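Local atomic coordinates of DUF596 domain-containing protein (Neisseria meningitidis, PDB entry 2O5H), a protein that is of unknown function, an uncharacterised alpha-beta protein of the DUF596 family that forms a disulfide-linked dimer. Residues P33-I41 / K51-L62. Numbering follows the deposited sequence. Where two conformers were deposited one is given.
Sequences PLSCLWSTI and KTEAFFILFKEL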
ATOM      1  N   PRO A  33       4.993   1.322  -0.469  1.00 34.44           N
ATOM      2  CA  PRO A  33       5.117   2.377   0.581  1.00 34.14           C
ATOM      3  C   PRO A  33       4.651   1.846   1.921  1.00 33.83           C
ATOM      4  O   PRO A  33       4.010   0.801   1.963  1.00 34.14           O
ATOM      5  CB  PRO A  33       4.208   3.501   0.087  1.00 33.88           C
ATOM      6  CG  PRO A  33       3.251   2.798  -0.858  1.00 35.52           C
ATOM      7  CD  PRO A  33       4.049   1.709  -1.525  1.00 33.91           C
ATOM      8  N   LEU A  34       5.027   2.507   3.023  1.00 33.39           N
ATOM      9  CA  LEU A  34       4.651   1.994   4.338  1.00 31.87           C
ATOM     10  C   LEU A  34       3.175   1.842   4.503  1.00 32.11           C
ATOM     11  O   LEU A  34       2.741   0.920   5.180  1.00 32.37           O
ATOM     12  CB  LEU A  34       5.162   2.878   5.483  1.00 31.96           C
ATOM     13  CG  LEU A  34       6.678   3.058   5.546  1.00 32.57           C
ATOM     14  CD1 LEU A  34       6.967   3.961   6.790  1.00 32.39           C
ATOM     15  CD2 LEU A  34       7.377   1.722   5.703  1.00 33.73           C
ATOM     16  N   SER A  35       2.390   2.732   3.892  0.50 31.98           N
ATOM     17  CA  SER A  35       0.925   2.620   3.974  0.50 32.02           C
ATOM     18  C   SER A  35       0.399   1.292   3.424  0.50 32.30           C
ATOM     19  O   SER A  35      -0.671   0.818   3.835  0.50 32.78           O
ATOM     20  CB  SER A  35       0.270   3.756   3.210  0.50 31.46           C
ATOM     21  OG  SER A  35       0.612   3.639   1.847  0.50 30.49           O
ATOM     22  N   CYS A  36       1.147   0.707   2.499  1.00 32.42           N
ATOM     23  CA  CYS A  36       0.780  -0.603   1.922  1.00 32.68           C
ATOM     24  C   CYS A  36       1.372  -1.761   2.711  1.00 32.04           C
ATOM     25  O   CYS A  36       0.877  -2.888   2.601  1.00 32.58           O
ATOM     26  CB  CYS A  36       1.129  -0.686   0.413  1.00 32.13           C
ATOM     27  SG  CYS A  36       0.203   0.500  -0.572  1.00 36.11           S
ATOM     28  N   LEU A  37       2.403  -1.507   3.506  1.00 32.57           N
ATOM     29  CA  LEU A  37       2.832  -2.511   4.463  1.00 33.24           C
ATOM     30  C   LEU A  37       1.744  -2.758   5.489  1.00 32.60           C
ATOM     31  O   LEU A  37       1.597  -3.891   5.961  1.00 32.96           O
ATOM     32  CB  LEU A  37       4.119  -2.093   5.187  1.00 33.91           C
ATOM     33  CG  LEU A  37       5.447  -2.569   4.599  1.00 34.92           C
ATOM     34  CD1 LEU A  37       5.619  -2.274   3.118  1.00 35.33           C
ATOM     35  CD2 LEU A  37       6.638  -2.062   5.471  1.00 35.53           C
ATOM     36  N   TRP A  38       1.094  -1.676   5.927  1.00 31.54           N
ATOM     37  CA  TRP A  38      -0.065  -1.769   6.823  1.00 31.99           C
ATOM     38  C   TRP A  38      -1.181  -2.583   6.158  1.00 32.05           C
ATOM     39  O   TRP A  38      -1.717  -3.518   6.750  1.00 30.89           O
ATOM     40  CB  TRP A  38      -0.584  -0.370   7.210  1.00 32.68           C
ATOM     41  CG  TRP A  38      -1.837  -0.442   8.050  1.00 34.60           C
ATOM     42  CD1 TRP A  38      -3.159  -0.249   7.631  1.00 37.25           C
ATOM     43  CD2 TRP A  38      -1.895  -0.783   9.431  1.00 34.49           C
ATOM     44  NE1 TRP A  38      -4.010  -0.438   8.700  1.00 37.32           N
ATOM     45  CE2 TRP A  38      -3.265  -0.794   9.808  1.00 38.79           C
ATOM     46  CE3 TRP A  38      -0.916  -1.093  10.399  1.00 33.25           C
ATOM     47  CZ2 TRP A  38      -3.678  -1.106  11.121  1.00 33.62           C
ATOM     48  CZ3 TRP A  38      -1.335  -1.361  11.700  1.00 34.65           C
ATOM     49  CH2 TRP A  38      -2.695  -1.387  12.039  1.00 34.31           C
ATOM     50  N   SER A  39      -1.525  -2.250   4.906  1.00 32.50           N
ATOM     51  CA  SER A  39      -2.535  -3.019   4.166  1.00 32.96           C
ATOM     52  C   SER A  39      -2.176  -4.531   4.044  1.00 33.35           C
ATOM     53  O   SER A  39      -3.049  -5.392   4.140  1.00 33.03           O
ATOM     54  CB  SER A  39      -2.760  -2.397   2.798  1.00 32.37           C
ATOM     55  OG  SER A  39      -3.260  -1.075   2.976  1.00 36.05           O
ATOM     56  N   THR A  40      -0.892  -4.826   3.859  1.00 32.72           N
ATOM     57  CA  THR A  40      -0.382  -6.196   3.779  1.00 33.73           C
ATOM     58  C   THR A  40      -0.683  -7.034   5.032  1.00 33.23           C
ATOM     59  O   THR A  40      -0.985  -8.248   4.937  1.00 33.59           O
ATOM     60  CB  THR A  40       1.171  -6.175   3.520  1.00 34.54           C
ATOM     61  OG1 THR A  40       1.458  -5.509   2.277  1.00 36.15           O
ATOM     62  CG2 THR A  40       1.753  -7.592   3.458  1.00 34.81           C
ATOM     63  N   ILE A  41      -0.628  -6.391   6.208  1.00 32.68           N
ATOM     64  CA  ILE A  41      -0.853  -7.122   7.470  1.00 32.39           C
ATOM     65  C   ILE A  41      -2.328  -7.056   7.926  1.00 33.16           C
ATOM     66  O   ILE A  41      -2.727  -7.742   8.872  1.00 33.21           O
ATOM     67  CB  ILE A  41       0.180  -6.734   8.610  1.00 30.62           C
ATOM     68  CG1 ILE A  41       0.196  -5.226   8.960  1.00 29.92           C
ATOM     69  CG2 ILE A  41       1.584  -7.194   8.254  1.00 32.10           C
ATOM     70  CD1 ILE A  41      -1.036  -4.801   9.756  1.00 29.36           C
ATOM     71  N   LYS A  51      -2.512  -5.954  14.851  1.00 31.32           N
ATOM     72  CA  LYS A  51      -2.082  -5.480  13.533  1.00 33.30           C
ATOM     73  C   LYS A  51      -0.835  -4.603  13.650  1.00 32.36           C
ATOM     74  O   LYS A  51       0.117  -4.772  12.892  1.00 33.27           O
ATOM     75  CB  LYS A  51      -3.218  -4.735  12.824  1.00 32.11           C
ATOM     76  CG  LYS A  51      -4.247  -5.666  12.184  1.00 34.39           C
ATOM     77  CD  LYS A  51      -5.305  -4.870  11.449  1.00 32.66           C
ATOM     78  CE  LYS A  51      -6.331  -4.381  12.503  1.00 36.30           C
ATOM     79  NZ  LYS A  51      -7.652  -4.091  11.974  1.00 40.55           N
ATOM     80  N   THR A  52      -0.850  -3.690  14.612  1.00 33.03           N
ATOM     81  CA  THR A  52       0.300  -2.787  14.881  1.00 32.81           C
ATOM     82  C   THR A  52       1.571  -3.623  15.197  1.00 33.04           C
ATOM     83  O   THR A  52       2.651  -3.338  14.713  1.00 33.16           O
ATOM     84  CB  THR A  52      -0.011  -1.832  16.068  1.00 32.33           C
ATOM     85  OG1 THR A  52      -1.068  -0.929  15.702  1.00 33.61           O
ATOM     86  CG2 THR A  52       1.225  -0.997  16.434  1.00 32.71           C
ATOM     87  N   GLU A  53       1.433  -4.656  16.005  1.00 32.20           N
ATOM     88  CA  GLU A  53       2.581  -5.550  16.295  1.00 32.93           C
ATOM     89  C   GLU A  53       3.102  -6.277  15.041  1.00 32.71           C
ATOM     90  O   GLU A  53       4.296  -6.382  14.841  1.00 32.31           O
ATOM     91  CB  GLU A  53       2.225  -6.587  17.368  1.00 32.97           C
ATOM     92  CG  GLU A  53       2.035  -5.972  18.781  1.00 38.84           C
ATOM     93  CD  GLU A  53       3.154  -5.005  19.178  1.00 44.60           C
ATOM     94  OE1 GLU A  53       4.354  -5.410  19.125  1.00 45.75           O
ATOM     95  OE2 GLU A  53       2.816  -3.843  19.561  1.00 47.90           O
ATOM     96  N   ALA A  54       2.191  -6.750  14.205  1.00 32.44           N
ATOM     97  CA  ALA A  54       2.520  -7.370  12.921  1.00 32.47           C
ATOM     98  C   ALA A  54       3.234  -6.371  12.006  1.00 32.87           C
ATOM     99  O   ALA A  54       4.303  -6.686  11.399  1.00 33.83           O
ATOM    100  CB  ALA A  54       1.259  -7.859  12.265  1.00 31.43           C
ATOM    101  N   PHE A  55       2.665  -5.172  11.908  1.00 32.26           N
ATOM    102  CA  PHE A  55       3.312  -4.152  11.134  1.00 32.80           C
ATOM    103  C   PHE A  55       4.779  -3.954  11.541  1.00 32.35           C
ATOM    104  O   PHE A  55       5.659  -3.929  10.682  1.00 33.19           O
ATOM    105  CB  PHE A  55       2.536  -2.830  11.176  1.00 32.23           C
ATOM    106  CG  PHE A  55       3.277  -1.684  10.514  1.00 33.88           C
ATOM    107  CD1 PHE A  55       3.083  -1.402   9.158  1.00 36.06           C
ATOM    108  CD2 PHE A  55       4.165  -0.878  11.263  1.00 33.80           C
ATOM    109  CE1 PHE A  55       3.751  -0.337   8.541  1.00 34.20           C
ATOM    110  CE2 PHE A  55       4.849   0.172  10.650  1.00 33.01           C
ATOM    111  CZ  PHE A  55       4.645   0.439   9.300  1.00 34.69           C
ATOM    112  N   PHE A  56       5.047  -3.794  12.834  1.00 32.49           N
ATOM    113  CA  PHE A  56       6.410  -3.532  13.292  1.00 32.58           C
ATOM    114  C   PHE A  56       7.346  -4.706  13.103  1.00 32.99           C
ATOM    115  O   PHE A  56       8.544  -4.506  12.903  1.00 33.01           O
ATOM    116  CB  PHE A  56       6.421  -2.998  14.747  1.00 33.48           C
ATOM    117  CG  PHE A  56       6.032  -1.554  14.832  1.00 36.00           C
ATOM    118  CD1 PHE A  56       6.823  -0.578  14.189  1.00 36.14           C
ATOM    119  CD2 PHE A  56       4.860  -1.160  15.459  1.00 33.52           C
ATOM    120  CE1 PHE A  56       6.459   0.758  14.221  1.00 39.25           C
ATOM    121  CE2 PHE A  56       4.489   0.240  15.497  1.00 35.99           C
ATOM    122  CZ  PHE A  56       5.295   1.174  14.895  1.00 36.23           C
ATOM    123  N   ILE A  57       6.834  -5.938  13.152  1.00 33.72           N
ATOM    124  CA  ILE A  57       7.716  -7.092  12.901  1.00 33.72           C
ATOM    125  C   ILE A  57       8.156  -7.070  11.425  1.00 33.15           C
ATOM    126  O   ILE A  57       9.316  -7.310  11.101  1.00 32.41           O
ATOM    127  CB  ILE A  57       7.033  -8.446  13.204  1.00 33.75           C
ATOM    128  CG1 ILE A  57       6.751  -8.567  14.705  1.00 36.56           C
ATOM    129  CG2 ILE A  57       7.912  -9.663  12.724  1.00 35.45           C
ATOM    130  CD1 ILE A  57       5.670  -9.575  15.018  1.00 34.67           C
ATOM    131  N   LEU A  58       7.215  -6.763  10.536  1.00 32.42           N
ATOM    132  CA  LEU A  58       7.494  -6.793   9.113  1.00 31.68           C
ATOM    133  C   LEU A  58       8.447  -5.638   8.776  1.00 32.87           C
ATOM    134  O   LEU A  58       9.445  -5.825   8.094  1.00 32.29           O
ATOM    135  CB  LEU A  58       6.187  -6.672   8.309  1.00 32.85           C
ATOM    136  CG  LEU A  58       6.262  -6.527   6.759  1.00 31.98           C
ATOM    137  CD1 LEU A  58       6.989  -7.746   6.096  1.00 31.83           C
ATOM    138  CD2 LEU A  58       4.840  -6.377   6.231  1.00 29.66           C
ATOM    139  N   PHE A  59       8.077  -4.453   9.239  1.00 33.38           N
ATOM    140  CA  PHE A  59       8.863  -3.219   9.122  1.00 35.00           C
ATOM    141  C   PHE A  59      10.305  -3.469   9.564  1.00 35.95           C
ATOM    142  O   PHE A  59      11.248  -3.189   8.815  1.00 36.08           O
ATOM    143  CB  PHE A  59       8.134  -2.214  10.002  1.00 34.88           C
ATOM    144  CG  PHE A  59       8.771  -0.876  10.179  1.00 34.66           C
ATOM    145  CD1 PHE A  59       8.565   0.135   9.247  1.00 36.07           C
ATOM    146  CD2 PHE A  59       9.453  -0.580  11.376  1.00 35.74           C
ATOM    147  CE1 PHE A  59       9.093   1.435   9.474  1.00 36.61           C
ATOM    148  CE2 PHE A  59       9.980   0.696  11.619  1.00 35.08           C
ATOM    149  CZ  PHE A  59       9.791   1.706  10.667  1.00 35.07           C
ATOM    150  N   LYS A  60      10.491  -3.982  10.781  1.00 35.84           N
ATOM    151  CA  LYS A  60      11.834  -4.227  11.280  1.00 36.20           C
ATOM    152  C   LYS A  60      12.574  -5.279  10.466  1.00 35.70           C
ATOM    153  O   LYS A  60      13.773  -5.154  10.239  1.00 34.50           O
ATOM    154  CB  LYS A  60      11.856  -4.637  12.759  1.00 36.46           C
ATOM    155  CG  LYS A  60      11.479  -3.508  13.708  1.00 40.08           C
ATOM    156  CD  LYS A  60      12.155  -3.634  15.049  1.00 44.23           C
ATOM    157  CE  LYS A  60      11.852  -4.959  15.773  1.00 48.65           C
ATOM    158  NZ  LYS A  60      10.403  -5.177  16.006  1.00 49.60           N
ATOM    159  N   GLU A  61      11.886  -6.316  10.011  1.00 35.40           N
ATOM    160  CA  GLU A  61      12.621  -7.342   9.239  1.00 35.13           C
ATOM    161  C   GLU A  61      13.119  -6.811   7.875  1.00 34.37           C
ATOM    162  O   GLU A  61      14.239  -7.128   7.422  1.00 33.02           O
ATOM    163  CB  GLU A  61      11.764  -8.583   9.057  1.00 36.07           C
ATOM    164  CG  GLU A  61      12.478  -9.757   8.452  1.00 38.70           C
ATOM    165  CD  GLU A  61      13.517 -10.381   9.395  1.00 40.76           C
ATOM    166  OE1 GLU A  61      13.691  -9.927  10.552  1.00 42.13           O
ATOM    167  OE2 GLU A  61      14.164 -11.361   8.962  1.00 42.73           O
ATOM    168  N   LEU A  62      12.308  -5.978   7.238  1.00 33.20           N
ATOM    169  CA  LEU A  62      12.716  -5.374   5.992  1.00 33.08           C
ATOM    170  C   LEU A  62      13.893  -4.432   6.201  1.00 33.14           C
ATOM    171  O   LEU A  62      14.831  -4.437   5.390  1.00 32.81           O
ATOM    172  CB  LEU A  62      11.543  -4.645   5.338  1.00 32.78           C
ATOM    173  CG  LEU A  62      10.392  -5.546   4.898  1.00 31.67           C
ATOM    174  CD1 LEU A  62       9.129  -4.668   4.719  1.00 31.47           C
ATOM    175  CD2 LEU A  62      10.732  -6.228   3.602  1.00 31.88           C
TER
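Helix 34-41 crosses segment 51-62 of helix 48-64 at 123° between their N-to-C directions, the axes of these short segments 9.2 Å apart at closest; the backbones come nearest at Trp38 and Phe55, whose CA atoms are 6.0 Å apart. The Phe55 ring enters the hollow formed by Leu34, Leu37, Trp38 and Ile41, its CD1-CE1 edge foremost: Phe55 CD1 lies 3.8 Å from Trp38 N, close to the ring plane, and CE1 meets Leu37 CB. With CG anti to the backbone N (chi1 173°), the ring is carried across to the turn at Leu34-Trp38. In the other direction Ile41 fits among Lys51, Ala54, Phe55 and Leu58. Its CG1 branch, set between backbone N and carbonyl carbon (chi1 57°), sends CD1 to within 3.3 Å of Lys51 O, while CG2 turns to Leu58 CD2 (3.9 Å). Ile41 CD1 also lies over the rim of one face of the Trp38 ring. The benzo part of that indole lies across the first turn of segment 51-62, crossing the side chains of Lys51 and Phe55 at about a right angle; CH2 touches Lys51 CB at 3.5 Å and CE3 meets Phe55 CB. At the far end Leu37 CD2 and Leu62 CD1 meet tip to tip, 3.7 Å apart, and Leu34 CD2 reaches the edge of the Phe59 ring. Thr40 OG1 donates to Cys36 O (2.7 Å). Cys36, on the side of helix 34-41 turned away from segment 51-62, forms the disulfide to Cys36 of the second subunit. The touching groups are almost all carbon, and the Lys51 amine leaves the interface for a salt bridge with Glu96: shape and dispersion hold this buried helix pair near the centre of the chain.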